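Local atomic coordinates of hypothetical protein (Prochlorococcus marinus, PDB entry 2HX5), a protein that probably hydrolyses 1,4-dihydroxy-2-naphthoyl-CoA to 1,4-dihydroxy-2-naphthoate and CoA, a step of phylloquinone (vitamin K1) biosynthesis. Residues A[14-17]-A[18-21]; A[30-33]-A[34-38]; A[79-82]-A[83-86]. All blocks are in the same frame, centred on the assembly; numbering follows the deposited sequence.

Interaction 1 (A[14-17]-A[18-21])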
loop_
_atom_site.group_PDB
_atom_site.type_symbol
_atom_site.label_atom_id
_atom_site.label_comp_id
_atom_site.label_asym_id
_atom_site.label_seq_id
_atom_site.Cartn_x
_atom_site.Cartn_y
_atom_site.Cartn_z
ATOM N N VAL A 14 5.973 -4.146 13.475
ATOM C CA VAL A 14 5.763 -2.955 12.665
ATOM C C VAL A 14 7.043 -2.718 11.805
ATOM O O VAL A 14 8.142 -2.722 12.323
ATOM C CB VAL A 14 5.463 -1.701 13.537
ATOM C CG1 VAL A 14 5.220 -0.491 12.664
ATOM C CG2 VAL A 14 4.266 -1.979 14.501
ATOM N N ARG A 15 6.889 -2.538 10.487
ATOM C CA ARG A 15 8.028 -2.367 9.605
ATOM C C ARG A 15 8.116 -0.914 9.111
ATOM O O ARG A 15 7.144 -0.130 9.250
ATOM C CB ARG A 15 7.916 -3.343 8.445
ATOM C CG ARG A 15 7.955 -4.813 8.891
ATOM C CD ARG A 15 9.215 -5.189 9.594
ATOM N NE ARG A 15 9.279 -6.629 9.991
ATOM C CZ ARG A 15 10.105 -7.098 10.918
ATOM N NH1 ARG A 15 11.005 -6.355 11.539
ATOM N NH2 ARG A 15 10.080 -8.378 11.201
ATOM N N PHE A 16 9.288 -0.569 8.612
ATOM C CA PHE A 16 9.643 0.815 8.324
ATOM C C PHE A 16 8.638 1.437 7.321
ATOM O O PHE A 16 8.190 2.585 7.481
ATOM C CB PHE A 16 11.048 0.882 7.784
ATOM C CG PHE A 16 11.535 2.230 7.572
ATOM C CD1 PHE A 16 11.645 3.103 8.648
ATOM C CD2 PHE A 16 11.941 2.636 6.352
ATOM C CE1 PHE A 16 12.120 4.372 8.444
ATOM C CE2 PHE A 16 12.463 3.928 6.168
ATOM C CZ PHE A 16 12.530 4.744 7.197
ATOM N N GLY A 17 8.275 0.710 6.264
ATOM C CA GLY A 17 7.332 1.180 5.246
ATOM C C GLY A 17 5.919 1.385 5.736
ATOM O O GLY A 17 5.102 1.980 5.000
ATOM N N ASP A 18 5.610 0.893 6.946
ATOM C CA ASP A 18 4.302 1.089 7.544
ATOM C C ASP A 18 4.176 2.460 8.210
ATOM O O ASP A 18 3.051 2.794 8.684
ATOM C CB ASP A 18 4.043 0.046 8.611
ATOM C CG ASP A 18 4.089 -1.380 8.084
ATOM O OD1 ASP A 18 3.898 -1.568 6.837
ATOM O OD2 ASP A 18 4.413 -2.308 8.901
ATOM N N THR A 19 5.252 3.225 8.308
ATOM C CA THR A 19 5.320 4.502 9.021
ATOM C C THR A 19 5.271 5.646 8.044
ATOM O O THR A 19 5.469 5.463 6.839
ATOM C CB THR A 19 6.622 4.635 9.839
ATOM O OG1 THR A 19 7.743 4.738 8.937
ATOM C CG2 THR A 19 6.695 3.560 10.852
ATOM N N ASP A 20 4.882 6.830 8.525
ATOM C CA ASP A 20 4.926 8.023 7.706
ATOM C C ASP A 20 5.906 9.032 8.297
ATOM O O ASP A 20 6.592 8.745 9.262
ATOM C CB ASP A 20 3.509 8.628 7.510
ATOM C CG ASP A 20 2.849 8.991 8.813
ATOM O OD1 ASP A 20 3.529 9.412 9.773
ATOM O OD2 ASP A 20 1.606 8.838 8.875
ATOM N N ALA A 21 6.007 10.212 7.680
ATOM C CA ALA A 21 6.995 11.187 8.078
ATOM C C ALA A 21 6.653 11.784 9.423
ATOM O O ALA A 21 7.495 12.484 9.914
ATOM C CB ALA A 21 7.115 12.292 7.032
#

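Interaction 2 (A[30-33]-A[34-38])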
loop_
_atom_site.group_PDB
_atom_site.type_symbol
_atom_site.label_atom_id
_atom_site.label_comp_id
_atom_site.label_asym_id
_atom_site.label_seq_id
_atom_site.Cartn_x
_atom_site.Cartn_y
_atom_site.Cartn_z
ATOM N N LEU A 30 -3.301 -0.150 9.754
ATOM C CA LEU A 30 -3.935 -0.997 10.788
ATOM C C LEU A 30 -4.932 -1.970 10.171
ATOM O O LEU A 30 -5.058 -3.091 10.608
ATOM C CB LEU A 30 -4.641 -0.171 11.865
ATOM C CG LEU A 30 -4.886 -0.931 13.189
ATOM C CD1 LEU A 30 -3.656 -0.988 14.042
ATOM C CD2 LEU A 30 -6.090 -0.295 13.981
ATOM N N PHE A 31 -5.693 -1.478 9.204
ATOM C CA PHE A 31 -6.721 -2.331 8.582
ATOM C C PHE A 31 -6.165 -3.446 7.774
ATOM O O PHE A 31 -6.710 -4.550 7.730
ATOM C CB PHE A 31 -7.654 -1.442 7.745
ATOM C CG PHE A 31 -8.515 -0.517 8.551
ATOM C CD1 PHE A 31 -9.552 -1.013 9.344
ATOM C CD2 PHE A 31 -8.277 0.828 8.517
ATOM C CE1 PHE A 31 -10.321 -0.180 10.098
ATOM C CE2 PHE A 31 -9.044 1.679 9.286
ATOM C CZ PHE A 31 -10.093 1.158 10.049
ATOM N N ARG A 32 -5.067 -3.162 7.067
ATOM C CA ARG A 32 -4.351 -4.235 6.376
ATOM C C ARG A 32 -3.884 -5.317 7.361
ATOM O O ARG A 32 -4.008 -6.527 7.169
ATOM C CB ARG A 32 -3.121 -3.713 5.585
ATOM C CG ARG A 32 -2.328 -4.869 4.981
ATOM C CD ARG A 32 -1.264 -4.280 4.061
ATOM N NE ARG A 32 -0.201 -3.599 4.805
ATOM C CZ ARG A 32 0.839 -4.187 5.375
ATOM N NH1 ARG A 32 1.034 -5.493 5.383
ATOM N NH2 ARG A 32 1.728 -3.443 5.995
ATOM N N TRP A 33 -3.325 -4.862 8.472
ATOM C CA TRP A 33 -2.880 -5.813 9.497
ATOM C C TRP A 33 -4.035 -6.664 10.031
ATOM O O TRP A 33 -3.894 -7.863 10.331
ATOM C CB TRP A 33 -2.206 -5.118 10.675
ATOM C CG TRP A 33 -0.952 -4.328 10.306
ATOM C CD1 TRP A 33 -0.294 -4.310 9.131
ATOM C CD2 TRP A 33 -0.319 -3.373 11.128
ATOM N NE1 TRP A 33 0.766 -3.436 9.189
ATOM C CE2 TRP A 33 0.773 -2.835 10.408
ATOM C CE3 TRP A 33 -0.558 -2.928 12.433
ATOM C CZ2 TRP A 33 1.610 -1.852 10.945
ATOM C CZ3 TRP A 33 0.282 -1.981 12.957
ATOM C CH2 TRP A 33 1.355 -1.453 12.217
ATOM N N CYS A 34 -5.190 -6.028 10.219
ATOM C CA CYS A 34 -6.367 -6.789 10.648
ATOM C C CYS A 34 -6.761 -7.860 9.661
ATOM O O CYS A 34 -6.907 -9.036 9.991
ATOM C CB CYS A 34 -7.537 -5.852 10.841
ATOM S SG CYS A 34 -7.469 -4.700 12.249
ATOM N N HIS A 35 -6.859 -7.475 8.397
ATOM C CA HIS A 35 -7.270 -8.417 7.383
ATOM C C HIS A 35 -6.277 -9.564 7.283
ATOM O O HIS A 35 -6.632 -10.757 7.224
ATOM C CB HIS A 35 -7.479 -7.726 6.047
ATOM C CG HIS A 35 -8.214 -8.529 5.002
ATOM N ND1 HIS A 35 -7.700 -9.665 4.399
ATOM C CD2 HIS A 35 -9.416 -8.298 4.424
ATOM C CE1 HIS A 35 -8.572 -10.074 3.479
ATOM N NE2 HIS A 35 -9.630 -9.293 3.511
ATOM N N GLU A 36 -4.988 -9.209 7.277
ATOM C CA GLU A 36 -3.978 -10.275 7.222
ATOM C C GLU A 36 -4.021 -11.182 8.443
ATOM O O GLU A 36 -3.816 -12.384 8.327
ATOM C CB GLU A 36 -2.573 -9.685 7.123
ATOM C CG GLU A 36 -2.287 -8.927 5.853
ATOM C CD GLU A 36 -0.854 -8.442 5.656
ATOM O OE1 GLU A 36 -0.045 -8.707 6.563
ATOM O OE2 GLU A 36 -0.580 -7.850 4.592
ATOM N N SER A 37 -4.292 -10.638 9.631
ATOM C CA SER A 37 -4.398 -11.497 10.825
ATOM C C SER A 37 -5.612 -12.406 10.797
ATOM O O SER A 37 -5.592 -13.499 11.347
ATOM C CB SER A 37 -4.369 -10.687 12.121
ATOM O OG SER A 37 -5.614 -10.058 12.401
ATOM N N TRP A 38 -6.692 -11.937 10.177
ATOM C CA TRP A 38 -7.881 -12.755 9.979
ATOM C C TRP A 38 -7.531 -13.951 9.052
ATOM O O TRP A 38 -7.829 -15.107 9.346
ATOM C CB TRP A 38 -9.009 -11.912 9.404
ATOM C CG TRP A 38 -10.193 -12.723 8.922
ATOM C CD1 TRP A 38 -10.925 -13.587 9.645
ATOM C CD2 TRP A 38 -10.765 -12.683 7.617
ATOM N NE1 TRP A 38 -11.950 -14.102 8.879
ATOM C CE2 TRP A 38 -11.872 -13.566 7.618
ATOM C CE3 TRP A 38 -10.465 -11.980 6.447
ATOM C CZ2 TRP A 38 -12.659 -13.805 6.446
ATOM C CZ3 TRP A 38 -11.270 -12.161 5.343
ATOM C CH2 TRP A 38 -12.338 -13.078 5.342
HETATM O O HOH W 1 2.506 -7.897 5.842
#

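Interaction 3 (A[79-82]-A[83-86])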
loop_
_atom_site.group_PDB
_atom_site.type_symbol
_atom_site.label_atom_id
_atom_site.label_comp_id
_atom_site.label_asym_id
_atom_site.label_seq_id
_atom_site.Cartn_x
_atom_site.Cartn_y
_atom_site.Cartn_z
ATOM N N PRO A 79 0.564 5.877 20.107
ATOM C CA PRO A 79 1.374 5.794 18.890
ATOM C C PRO A 79 2.076 4.442 18.731
ATOM O O PRO A 79 2.514 3.814 19.713
ATOM C CB PRO A 79 2.408 6.907 19.054
ATOM C CG PRO A 79 2.339 7.306 20.443
ATOM C CD PRO A 79 1.020 6.929 21.016
ATOM N N ILE A 80 2.199 4.023 17.470
ATOM C CA ILE A 80 2.779 2.749 17.119
ATOM C C ILE A 80 3.968 3.039 16.245
ATOM O O ILE A 80 3.864 3.863 15.318
ATOM C CB ILE A 80 1.738 1.870 16.353
ATOM C CG1 ILE A 80 0.612 1.441 17.320
ATOM C CG2 ILE A 80 2.393 0.597 15.658
ATOM C CD1 ILE A 80 -0.623 0.821 16.649
ATOM N N HIS A 81 5.096 2.418 16.561
ATOM C CA HIS A 81 6.405 2.746 15.972
ATOM C C HIS A 81 7.078 1.623 15.221
ATOM O O HIS A 81 6.839 0.466 15.498
ATOM C CB HIS A 81 7.362 3.157 17.116
ATOM C CG HIS A 81 7.043 4.486 17.688
ATOM N ND1 HIS A 81 6.429 4.647 18.914
ATOM C CD2 HIS A 81 7.238 5.730 17.193
ATOM C CE1 HIS A 81 6.253 5.938 19.144
ATOM N NE2 HIS A 81 6.704 6.615 18.104
ATOM N N THR A 82 7.956 1.966 14.277
ATOM C CA THR A 82 8.715 0.951 13.559
ATOM C C THR A 82 9.493 0.049 14.547
ATOM O O THR A 82 10.177 0.524 15.471
ATOM C CB THR A 82 9.604 1.545 12.381
ATOM O OG1 THR A 82 10.752 0.724 12.161
ATOM C CG2 THR A 82 10.091 2.944 12.679
ATOM N N GLY A 83 9.380 -1.252 14.343
ATOM C CA GLY A 83 10.034 -2.225 15.164
ATOM C C GLY A 83 9.226 -2.634 16.379
ATOM O O GLY A 83 9.665 -3.556 17.052
ATOM N N ASP A 84 8.087 -1.987 16.678
ATOM C CA ASP A 84 7.188 -2.440 17.758
ATOM C C ASP A 84 6.720 -3.863 17.492
ATOM O O ASP A 84 6.354 -4.190 16.365
ATOM C CB ASP A 84 5.974 -1.554 17.933
ATOM C CG ASP A 84 6.243 -0.247 18.685
ATOM O OD1 ASP A 84 7.310 -0.063 19.316
ATOM O OD2 ASP A 84 5.349 0.622 18.647
ATOM N N ALA A 85 6.771 -4.710 18.540
ATOM C CA ALA A 85 6.202 -6.027 18.521
ATOM C C ALA A 85 4.774 -5.854 19.018
ATOM O O ALA A 85 4.561 -5.432 20.173
ATOM C CB ALA A 85 6.986 -6.957 19.479
ATOM N N LEU A 86 3.803 -6.171 18.180
ATOM C CA LEU A 86 2.415 -6.040 18.559
ATOM C C LEU A 86 1.775 -7.405 18.796
ATOM O O LEU A 86 1.890 -8.330 17.954
ATOM C CB LEU A 86 1.607 -5.322 17.466
ATOM C CG LEU A 86 2.095 -3.937 17.072
ATOM C CD1 LEU A 86 1.164 -3.438 15.942
ATOM C CD2 LEU A 86 2.149 -2.969 18.231
HETATM O O HOH W 2 9.886 0.574 18.230
#

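Interaction 1 (A[14-17]-A[18-21])
Asp18 folds its side chain back over the turn that leads to it and takes hold of Arg15. Its CB lies 3.2 Å from Arg15 O, the carbonyl that also accepts the Asp18 backbone N-H at 3.0 Å, and its CG 3.5 Å from the same Arg15 O. With CG beside its own backbone N (chi1 -60°), the carboxylate is carried back to the start of the turn. There OD2 receives the Arg15 N-H at 2.9 Å in a nearly straight bond (164°), met from above the carboxylate plane. OD1 forms a salt bridge with Arg32 of helix 29-45. One residue on, Thr19 N and Thr19 OG1 both donate to Phe16 O, at 3.1 and 2.6 Å; the hydroxyl approaches in the carbonyl plane, the amide from above it. Thr19 OG1 also accepts from Ala21 N of the second subunit. This short 3-10 turn of the hot-dog fold precedes Asp20, the predicted active-site residue. With an alanine at Asp18, the Arg15 N-H would probably lose its acceptor and Arg32 a charge partner. Divided between the turn's amide and the helix's arginine, the two Asp18 oxygens fix the carboxylate's rotation and join loop to helix.

Interaction 2 (A[30-33]-A[34-38])
Arg32 lays its aliphatic part against the carboxylate of Glu36, one helical turn further on, with CG 3.5 Å from OE2. Its chain runs extended to CD and then bends (chi3 71°), which brings the guanidinium round so that NH1 reaches Glu36 OE2 at 3.0 Å in a salt bridge. The oxygen lies in the guanidinium plane but is itself met from above the carboxylate plane, the two planes standing 65° apart. A water accepts weakly from Arg32 NH1 and donates to Glu36 OE1, adding a second link. Trp33 CD1 lies 3.8 Å above one guanidinium face, near its rim. Beneath run ordinary i to i+4 helix bonds, among them Glu36 N to Arg32 O at 2.9 Å. Helix 29-45 is the long helix of the hot-dog fold, packed on the sheet through Leu30 and Cys34 against Phe106. His35, bonded to Glu39, lines a pocket holding 2-ethoxyethanol; Trp38 CE3 lies 4.0 Å above its ring centre. Arg32 NH2 also bonds Gln29. A chain of alternating charges, Asp18-Arg32-Glu36-Arg12, therefore runs from the loop before the helix across it to strand 9-13, which probably offsets the close approach of Arg32 of the third subunit.

Interaction 3 (A[79-82]-A[83-86])
Hydrogen bonds between His81 and Asp84 close a type II beta turn just before strand 85-96. Asp84 N donates to His81 O at 3.0 Å, the i+3 to i bond usual in such a turn. A second bond runs the other way: His81 N donates to Asp84 OD2 at 2.8 Å, nearly straight (164°), reaching the oxygen from well above the carboxylate plane. CG of Asp84 stands beside its own backbone N (chi1 -78°), which directs the carboxylate back across the turn to that amide. The His81 and Asp84 side chains lie alongside each other, ring and carboxylate almost perpendicular (88°), with Asp84 OD2 3.6 Å from His81 CB.

Water supplies a third link, donating to Thr82 O at 2.8 Å and to Asp84 OD1 at 2.9 Å. Gly83 takes the i+2 position with positive phi, where a side chain would run into Thr82 O.

The apolar contact pairs Ile80 CG2 with Leu86 CD1 at 4.2 Å; both side chains also pack on Trp33 of helix 29-45.

The carboxylate carries an intersubunit charge pair too, since Asp84 OD2 forms a salt bridge with Arg57 of the third subunit, which also binds Pro79 O. One oxygen is gripped by a backbone amide and a guanidinium, so that the same buried acid fixes the turn and ties it to the neighbouring subunit, a setting likely to favour its ionised form.

In the fold
Along the chain the three interactions come in series within one thioesterase hot-dog domain. Interaction 1 lies in the loop between strand 9-13 and helix 29-45, interaction 2 on that helix, and interaction 3 where a loop enters strand 85-96 of the antiparallel sheet. Centres of interactions 1 and 3 are about 9 Å apart; interaction 2 is about 15 Å from each. Val14 joins 1 to 3 through probable backbone hydrogen bonds with Gly83 and Asp84. Trp33 is common ground, its ring touching Val14, Asp18, Ile80 and Leu86. The helix is packed against both the loop holding the predicted active-site Asp20 and the sheet, and all three contacts reach the third subunit, linking these elements to the tetramer.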